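Local coordinates for ARO (armadillo repeats only protein) (Plasmodium falciparum Santa Lucia, PDB 5EWP) that probably serves as an armadillo-repeat scaffold for protein binding in the translocation and attachment of rhoptries to the apical pole of the parasite, at residues K160-K164 with P213-E217; I172-V176 with H200-F204. All blocks are in the same frame, centred on the assembly; numbering follows the deposited sequence.

Contact 1: residues K160-K164 with P213-E217; sequences KKYKK and PEFLE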
loop_
_atom_site.group_PDB
_atom_site.type_symbol
_atom_site.label_atom_id
_atom_site.label_comp_id
_atom_site.label_asym_id
_atom_site.label_seq_id
_atom_site.Cartn_x
_atom_site.Cartn_y
_atom_site.Cartn_z
ATOM N N LYS A 160 10.598 15.980 1.561
ATOM C CA LYS A 160 9.735 16.855 2.346
ATOM C C LYS A 160 8.491 17.297 1.576
ATOM O O LYS A 160 7.406 17.454 2.159
ATOM C CB LYS A 160 10.515 18.084 2.824
ATOM C CG LYS A 160 9.679 19.006 3.683
ATOM C CD LYS A 160 10.479 20.210 4.170
ATOM C CE LYS A 160 9.603 21.103 5.033
ATOM N NZ LYS A 160 10.357 22.210 5.674
ATOM N N LYS A 161 8.638 17.508 0.267
ATOM C CA LYS A 161 7.490 17.904 -0.544
ATOM C C LYS A 161 6.445 16.796 -0.606
ATOM O O LYS A 161 5.245 17.075 -0.703
ATOM C CB LYS A 161 7.919 18.291 -1.958
ATOM C CG LYS A 161 8.735 19.579 -2.007
ATOM C CD LYS A 161 9.269 19.833 -3.401
ATOM C CE LYS A 161 9.588 21.304 -3.606
ATOM N NZ LYS A 161 8.343 22.128 -3.584
ATOM N N TYR A 162 6.895 15.546 -0.533
ATOM C CA TYR A 162 5.954 14.413 -0.573
ATOM C C TYR A 162 5.151 14.374 0.727
ATOM O O TYR A 162 3.941 14.112 0.718
ATOM C CB TYR A 162 6.675 13.081 -0.782
ATOM C CG TYR A 162 7.449 12.956 -2.075
ATOM C CD1 TYR A 162 7.412 13.952 -3.052
ATOM C CD2 TYR A 162 8.214 11.821 -2.322
ATOM C CE1 TYR A 162 8.155 13.822 -4.248
ATOM C CE2 TYR A 162 8.945 11.678 -3.499
ATOM C CZ TYR A 162 8.908 12.673 -4.453
ATOM O OH TYR A 162 9.647 12.496 -5.604
ATOM N N LYS A 163 5.830 14.641 1.841
ATOM C CA LYS A 163 5.172 14.725 3.146
ATOM C C LYS A 163 4.152 15.857 3.176
ATOM O O LYS A 163 3.059 15.696 3.725
ATOM C CB LYS A 163 6.197 14.911 4.266
ATOM C CG LYS A 163 7.051 13.681 4.535
ATOM C CD LYS A 163 8.103 13.965 5.583
ATOM C CE LYS A 163 8.887 12.721 5.951
ATOM N NZ LYS A 163 9.884 13.060 7.019
ATOM N N LYS A 164 4.522 17.012 2.628
ATOM C CA LYS A 164 3.597 18.147 2.530
ATOM C C LYS A 164 2.332 17.788 1.763
ATOM O O LYS A 164 1.219 18.142 2.177
ATOM C CB LYS A 164 4.270 19.350 1.861
ATOM C CG LYS A 164 4.984 20.267 2.832
ATOM C CD LYS A 164 5.912 21.230 2.109
ATOM C CE LYS A 164 6.673 22.102 3.098
ATOM N NZ LYS A 164 7.352 23.244 2.428
ATOM N N PRO A 213 9.609 20.547 12.706
ATOM C CA PRO A 213 8.602 21.274 13.490
ATOM C C PRO A 213 7.220 21.329 12.848
ATOM O O PRO A 213 6.238 21.069 13.542
ATOM C CB PRO A 213 9.200 22.679 13.607
ATOM C CG PRO A 213 10.675 22.445 13.565
ATOM C CD PRO A 213 10.866 21.309 12.587
ATOM N N GLU A 214 7.149 21.664 11.561
ATOM C CA GLU A 214 5.877 21.694 10.834
ATOM C C GLU A 214 5.090 20.392 10.953
ATOM O O GLU A 214 3.867 20.403 11.133
ATOM C CB GLU A 214 6.103 21.989 9.352
ATOM C CG GLU A 214 4.803 22.148 8.569
ATOM C CD GLU A 214 5.027 22.391 7.086
ATOM O OE1 GLU A 214 6.182 22.681 6.694
ATOM O OE2 GLU A 214 4.047 22.284 6.311
ATOM N N PHE A 215 5.799 19.277 10.806
ATOM C CA PHE A 215 5.170 17.957 10.770
ATOM C C PHE A 215 4.904 17.478 12.188
ATOM O O PHE A 215 3.931 16.766 12.438
ATOM C CB PHE A 215 6.046 16.956 10.000
ATOM C CG PHE A 215 6.276 17.340 8.561
ATOM C CD1 PHE A 215 5.345 18.108 7.877
ATOM C CD2 PHE A 215 7.419 16.932 7.899
ATOM C CE1 PHE A 215 5.556 18.470 6.551
ATOM C CE2 PHE A 215 7.646 17.295 6.584
ATOM C CZ PHE A 215 6.717 18.066 5.906
ATOM N N LEU A 216 5.754 17.889 13.124
ATOM C CA LEU A 216 5.464 17.643 14.534
ATOM C C LEU A 216 4.114 18.257 14.891
ATOM O O LEU A 216 3.266 17.613 15.510
ATOM C CB LEU A 216 6.557 18.212 15.438
ATOM C CG LEU A 216 6.289 17.962 16.926
ATOM C CD1 LEU A 216 6.467 16.485 17.267
ATOM C CD2 LEU A 216 7.192 18.831 17.786
ATOM N N GLU A 217 3.896 19.491 14.447
ATOM C CA GLU A 217 2.666 20.206 14.762
ATOM C C GLU A 217 1.474 19.573 14.057
ATOM O O GLU A 217 0.369 19.528 14.602
ATOM C CB GLU A 217 2.781 21.677 14.367
#

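Contact 2: residues I172-V176 with H200-F204; sequences ITQLV and HLEDF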
loop_
_atom_site.group_PDB
_atom_site.type_symbol
_atom_site.label_atom_id
_atom_site.label_comp_id
_atom_site.label_asym_id
_atom_site.label_seq_id
_atom_site.Cartn_x
_atom_site.Cartn_y
_atom_site.Cartn_z
ATOM N N ILE A 172 -2.510 12.370 7.102
ATOM C CA ILE A 172 -2.255 12.230 8.532
ATOM C C ILE A 172 -3.538 11.843 9.280
ATOM O O ILE A 172 -3.507 11.030 10.208
ATOM C CB ILE A 172 -1.637 13.513 9.112
ATOM C CG1 ILE A 172 -0.197 13.659 8.604
ATOM C CG2 ILE A 172 -1.638 13.482 10.634
ATOM C CD1 ILE A 172 0.693 12.495 9.004
ATOM N N THR A 173 -4.662 12.415 8.867
ATOM C CA THR A 173 -5.950 12.002 9.412
ATOM C C THR A 173 -6.139 10.487 9.305
ATOM O O THR A 173 -6.469 9.828 10.290
ATOM C CB THR A 173 -7.111 12.706 8.701
ATOM O OG1 THR A 173 -6.897 14.125 8.732
ATOM C CG2 THR A 173 -8.439 12.366 9.385
ATOM N N GLN A 174 -5.892 9.931 8.122
ATOM C CA GLN A 174 -6.090 8.501 7.930
ATOM C C GLN A 174 -5.085 7.677 8.731
ATOM O O GLN A 174 -5.448 6.660 9.319
ATOM C CB GLN A 174 -6.014 8.142 6.451
ATOM C CG GLN A 174 -7.105 8.763 5.634
ATOM C CD GLN A 174 -8.465 8.608 6.284
ATOM O OE1 GLN A 174 -8.853 7.513 6.688
ATOM N NE2 GLN A 174 -9.185 9.714 6.410
ATOM N N LEU A 175 -3.820 8.106 8.766
ATOM C CA LEU A 175 -2.828 7.381 9.550
ATOM C C LEU A 175 -3.165 7.336 11.015
ATOM O O LEU A 175 -3.021 6.303 11.672
ATOM C CB LEU A 175 -1.434 8.003 9.419
ATOM C CG LEU A 175 -0.492 7.559 8.331
ATOM C CD1 LEU A 175 0.879 8.227 8.577
ATOM C CD2 LEU A 175 -0.396 6.033 8.364
ATOM N N VAL A 176 -3.576 8.486 11.538
ATOM C CA VAL A 176 -3.897 8.591 12.947
ATOM C C VAL A 176 -5.089 7.690 13.248
ATOM O O VAL A 176 -5.135 7.037 14.287
ATOM C CB VAL A 176 -4.163 10.057 13.358
ATOM C CG1 VAL A 176 -4.785 10.129 14.745
ATOM C CG2 VAL A 176 -2.862 10.848 13.325
ATOM N N HIS A 200 4.962 4.774 11.155
ATOM C CA HIS A 200 4.735 5.651 10.015
ATOM C C HIS A 200 4.694 7.120 10.451
ATOM O O HIS A 200 5.255 7.990 9.786
ATOM C CB HIS A 200 3.430 5.281 9.290
ATOM C CG HIS A 200 3.421 3.901 8.704
ATOM N ND1 HIS A 200 4.573 3.230 8.345
ATOM C CD2 HIS A 200 2.392 3.059 8.421
ATOM C CE1 HIS A 200 4.254 2.043 7.855
ATOM N NE2 HIS A 200 2.938 1.912 7.896
ATOM N N LEU A 201 4.005 7.394 11.557
ATOM C CA LEU A 201 3.898 8.753 12.065
ATOM C C LEU A 201 5.261 9.311 12.471
ATOM O O LEU A 201 5.576 10.461 12.175
ATOM C CB LEU A 201 2.924 8.796 13.244
ATOM C CG LEU A 201 1.461 8.609 12.833
ATOM C CD1 LEU A 201 0.580 8.316 14.053
ATOM C CD2 LEU A 201 0.958 9.836 12.071
ATOM N N GLU A 202 6.076 8.487 13.120
ATOM C CA GLU A 202 7.435 8.891 13.448
ATOM C C GLU A 202 8.223 9.231 12.184
ATOM O O GLU A 202 8.933 10.242 12.143
ATOM C CB GLU A 202 8.149 7.792 14.239
ATOM C CG GLU A 202 7.632 7.619 15.658
ATOM C CD GLU A 202 8.430 6.598 16.451
ATOM O OE1 GLU A 202 8.905 5.613 15.845
ATOM O OE2 GLU A 202 8.580 6.780 17.680
ATOM N N ASP A 203 8.091 8.394 11.153
ATOM C CA ASP A 203 8.815 8.611 9.904
ATOM C C ASP A 203 8.369 9.872 9.184
ATOM O O ASP A 203 9.143 10.484 8.441
ATOM C CB ASP A 203 8.667 7.390 8.986
ATOM C CG ASP A 203 9.438 6.188 9.507
ATOM O OD1 ASP A 203 10.217 6.364 10.475
ATOM O OD2 ASP A 203 9.291 5.081 8.955
ATOM N N PHE A 204 7.120 10.255 9.404
ATOM C CA PHE A 204 6.593 11.512 8.892
ATOM C C PHE A 204 7.229 12.694 9.628
ATOM O O PHE A 204 7.643 13.671 9.012
ATOM C CB PHE A 204 5.067 11.561 9.056
ATOM C CG PHE A 204 4.430 12.801 8.498
ATOM C CD1 PHE A 204 4.174 12.911 7.143
ATOM C CD2 PHE A 204 4.068 13.847 9.330
ATOM C CE1 PHE A 204 3.581 14.054 6.613
ATOM C CE2 PHE A 204 3.463 14.985 8.820
ATOM C CZ PHE A 204 3.221 15.098 7.457
#

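Contact 1: residues K160-K164 with P213-E217
Phe215 pushes the far end of its ring among the side chains of Lys160, Lys163 and Lys164, and by touching all three it contributes the largest share of the surface buried here between helix 160-168 and helix 213-220. Its CG stands anti to the carbonyl carbon (chi1 -61°), which sends the ring across the gap between the helices with CZ and CE2 leading. The CB of Lys163 is directed toward helix 213-220, and its chain crosses the ring at about a right angle: the methylene CD lies 3.5 Å from CE2 of Phe215, and the CB of Lys163 is 3.6 Å from CZ of the same ring. Lys160 brings its CG to 3.8 Å from Phe215 CZ, while the CG of Lys164 passes near CZ and CE1. The lysines thus offer aliphatic stems, not ammonium groups, to the aromatic ring.

Glu214 reaches out beside Phe215 in an extended chain, and its OE1 faces the ends of both Lys160 and Lys164. OE1 of Glu214 is 3.7 Å from CE of Lys164, but the charged atoms stay farther apart, with Lys160 NZ 4.3 Å and Lys164 NZ 4.5 Å from that OE1. At such spacings the attraction is probably diffuse, on the exposed side of a contact whose inner side is formed by Phe215 and Lys163.

Lys163 carries its ammonium group inward past the ring, where NZ donates to backbone oxygens at the C-terminal end of helix 192-205, notably Phe204 O, and to Leu206 O in strand 206-207. The segment axes run 11.6 Å apart at 25°, consistent with side-by-side stacking of helices in an armadillo array. Lys163 also touches Phe156 of helix 142-156, and the Phe215 ring meets that of Phe204 from helix 192-205.

Contact 2: residues I172-V176 with H200-F204
Ile172 sets its CD1 methyl over the middle of one face of the Phe204 ring, 3.6 Å from the ring centroid and close to the normal, a CH-pi contact over the face. The two side chains approach head-on. With CG of Phe204 anti to the backbone N, chi1 of -177° carries the ring to Ile172, and the near-perpendicular chi2 of 81° turns its face to the methyl; the CG1 of Ile172 follows its methyl down to 3.9 Å from CZ of Phe204.

Next to this pair, Leu201 pushes CD2 into a nest of methyl and methylene groups. CD1 of Leu175 lies 3.8 Å from that CD2, and the two leucine side chains run antiparallel alongside one another; CG2 of Val176, 4.1 Å from Leu201 CD2, comes in at about a right angle. Leu175 also sets both methyls against His200 CB, each 4.0 Å from it, and CD2 of Leu175 sits beside the rim of the imidazole, close to level with it. All six touching residues are buried, and the packing between the segments is apolar.

Around these groups is a second shell. Phe166 of helix 160-168 touches Ile172, Leu175 and Phe204 together, Ala149 of helix 142-156 backs both Leu175 and His200, and Leu246 of helix 237-250 packs against Leu201. Asp203 makes a salt bridge with Arg153, tying helix 192-205 to helix 142-156. The short helix 171-177 lies against helix 192-205 at 147° between segment directions, roughly antiparallel, with helices 142-156, 160-168 and 237-250 completing the core of an armadillo-type helical stack.

How the contacts relate
The two contacts lie 11 Å apart between centres, on the same side of the chain's centre, toward the C-terminal end of the armadillo array. Along the chain contact 2 is nested inside contact 1: helix 160-168 leads directly into helix 171-177, then come helix 192-205, the small strand pair 206-207 and 210-211, and helix 213-220. Contact 2 is the buried inner layer and contact 1 a partly exposed one farther from the centre. They meet through Lys163 and Phe215 at the end of helix 192-205, so one continuous packed region runs from core to surface, consistent with a continuous helical scaffold of the armadillo kind.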